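Side-chain contact in phosphosugar isomerase (Escherichia coli O6:H1, PDB 5UQI), which probably interconverts arabinose-5-phosphate and ribulose-5-phosphate as a sugar isomerase of the SIS family, and binds arabinose-5-phosphate: residues H76-E79 against A80-D84. Numbering follows the deposited sequence.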
ATOM      1  N   HIS A  76       8.943  -1.294   9.127  1.00 10.81           N
ATOM      2  CA  HIS A  76       9.746  -0.452   8.217  1.00 11.19           C
ATOM      3  C   HIS A  76      10.788  -1.262   7.495  1.00 12.70           C
ATOM      4  O   HIS A  76      11.391  -2.146   8.083  1.00 13.45           O
ATOM      5  CB  HIS A  76      10.394   0.629   9.101  1.00 12.95           C
ATOM      6  CG  HIS A  76      11.106   1.686   8.321  1.00 12.96           C
ATOM      7  ND1 HIS A  76      12.435   1.519   7.925  1.00 13.99           N
ATOM      8  CD2 HIS A  76      10.717   2.900   7.864  1.00 13.77           C
ATOM      9  CE1 HIS A  76      12.808   2.593   7.248  1.00 13.15           C
ATOM     10  NE2 HIS A  76      11.806   3.466   7.247  1.00 13.70           N
ATOM     11  N   GLY A  77      10.993  -0.960   6.201  1.00 11.79           N
ATOM     12  CA  GLY A  77      11.895  -1.829   5.390  1.00 13.76           C
ATOM     13  C   GLY A  77      13.333  -1.865   5.913  1.00 14.20           C
ATOM     14  O   GLY A  77      14.008  -2.907   5.884  1.00 14.81           O
ATOM     15  N   THR A  78      13.857  -0.752   6.453  1.00 12.75           N
ATOM     16  CA  THR A  78      15.204  -0.798   7.052  1.00 13.64           C
ATOM     17  C   THR A  78      15.195  -1.493   8.367  1.00 13.89           C
ATOM     18  O   THR A  78      16.066  -2.303   8.657  1.00 14.59           O
ATOM     19  CB  THR A  78      15.728   0.655   7.281  1.00 13.59           C
ATOM     20  OG1 THR A  78      15.972   1.158   5.957  1.00 14.98           O
ATOM     21  CG2 THR A  78      17.045   0.678   8.055  1.00 14.30           C
ATOM     22  N   GLU A  79      14.211  -1.228   9.195  1.00 12.04           N
ATOM     23  CA  GLU A  79      14.178  -1.981  10.442  1.00 12.86           C
ATOM     24  C   GLU A  79      14.044  -3.508  10.211  1.00 13.02           C
ATOM     25  O   GLU A  79      14.612  -4.291  10.987  1.00 13.68           O
ATOM     26  CB  GLU A  79      13.006  -1.499  11.339  1.00 13.42           C
ATOM     27  CG  GLU A  79      13.159   0.030  11.677  1.00 17.34           C
ATOM     28  CD  GLU A  79      14.477   0.304  12.395  1.00 20.50           C
ATOM     29  OE1 GLU A  79      14.807  -0.523  13.334  1.00 22.86           O
ATOM     30  OE2 GLU A  79      15.279   1.197  11.981  1.00 17.31           O
ATOM     31  N   ALA A  80      13.320  -3.914   9.143  1.00 12.26           N
ATOM     32  CA  ALA A  80      13.199  -5.318   8.821  1.00 12.68           C
ATOM     33  C   ALA A  80      14.568  -5.984   8.713  1.00 12.52           C
ATOM     34  O   ALA A  80      14.749  -7.063   9.234  1.00 13.79           O
ATOM     35  CB  ALA A  80      12.433  -5.423   7.495  1.00 13.67           C
ATOM     36  N   VAL A  81      15.511  -5.321   8.036  1.00 12.90           N
ATOM     37  CA  VAL A  81      16.814  -6.023   7.780  1.00 12.80           C
ATOM     38  C   VAL A  81      17.760  -5.850   8.975  1.00 14.06           C
ATOM     39  O   VAL A  81      18.899  -6.325   8.971  1.00 15.44           O
ATOM     40  CB  VAL A  81      17.448  -5.566   6.453  1.00 13.13           C
ATOM     41  CG1 VAL A  81      16.530  -5.939   5.294  1.00 16.07           C
ATOM     42  CG2 VAL A  81      17.924  -4.094   6.459  1.00 13.62           C
ATOM     43  N   HIS A  82      17.323  -5.098   9.995  1.00 14.80           N
ATOM     44  CA  HIS A  82      18.016  -4.983  11.277  1.00 15.25           C
ATOM     45  C   HIS A  82      17.297  -5.749  12.379  1.00 14.60           C
ATOM     46  O   HIS A  82      17.453  -5.407  13.544  1.00 18.12           O
ATOM     47  CB  HIS A  82      18.250  -3.504  11.630  1.00 15.57           C
ATOM     48  CG  HIS A  82      19.158  -2.831  10.658  1.00 18.02           C
ATOM     49  ND1 HIS A  82      20.527  -2.803  10.826  1.00 25.79           N
ATOM     50  CD2 HIS A  82      18.910  -2.186   9.499  1.00 17.84           C
ATOM     51  CE1 HIS A  82      21.084  -2.185   9.798  1.00 25.45           C
ATOM     52  NE2 HIS A  82      20.135  -1.840   8.955  1.00 21.66           N
ATOM     53  N   GLY A  83      16.548  -6.783  12.025  1.00 13.75           N
ATOM     54  CA  GLY A  83      15.995  -7.703  13.016  1.00 13.07           C
ATOM     55  C   GLY A  83      14.493  -7.843  12.918  1.00 12.94           C
ATOM     56  O   GLY A  83      13.968  -8.819  13.375  1.00 14.23           O
ATOM     57  N   ASP A  84      13.818  -6.793  12.417  1.00 12.75           N
ATOM     58  CA  ASP A  84      12.338  -6.811  12.509  1.00 13.14           C
ATOM     59  C   ASP A  84      11.709  -7.805  11.570  1.00 13.14           C
ATOM     60  O   ASP A  84      10.494  -8.062  11.676  1.00 13.89           O
ATOM     61  CB  ASP A  84      11.694  -5.398  12.291  1.00 14.08           C
ATOM     62  CG  ASP A  84      11.928  -4.426  13.451  1.00 16.70           C
ATOM     63  OD1 ASP A  84      12.736  -4.672  14.361  1.00 19.22           O
ATOM     64  OD2 ASP A  84      11.267  -3.329  13.434  1.00 17.65           O
TER
HETATM   65  O   HOH W   1       9.571  -1.675  11.956  1.00 18.12           O
HETATM   66  O   HOH W   2      14.479  -2.450  15.114  1.00 24.17           O
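Glu79 O is gripped by two backbone amides that reach it from opposite faces of its carbonyl plane. Asp84 N, 3.0 Å from Glu79 O, gives the straighter bond (N-H...O angle 160°), whereas His82 N, also 3.0 Å from Glu79 O, sits well above the plane. The Asp84 N bond, together with a weak one from Gly83 N to Ala80 O, makes a Schellman motif closing the short helix 77-84, with Gly83 as the C-prime residue at positive phi. The helix follows directly on strand 72-76, which within this chain is an outermost strand of the parallel sheet of the SIS domain, and His76 at the junction is its N-cap residue; its carbonyl O accepts Ala80 N at 2.8 Å, almost in line with the C=O bond. The Ala80 methyl touches Val75 of the strand and Thr109 of a nearby loop, packing the helix against both.

Asp84 has CG anti to its own carbonyl carbon (chi1 -71°), which brings the carboxylate back alongside the Glu79 side chain, OD2 lying 3.3 Å from Glu79 CB. The two carboxylates stay 4.5 Å apart (Glu79 OE1 to Asp84 OD2), and a water donating to both Glu79 OE1 and Asp84 OD1 probably eases their repulsion. A second water donates to Asp84 OD2 and accepts from His76 N, linking the two ends of the helix. His82 and Thr78 lie side by side, pointing the same way: the imidazole presents its edge to Thr78 O, CD2 only 3.0 Å from that oxygen, while Thr78 CG2 rests 3.7 Å from the same CD2.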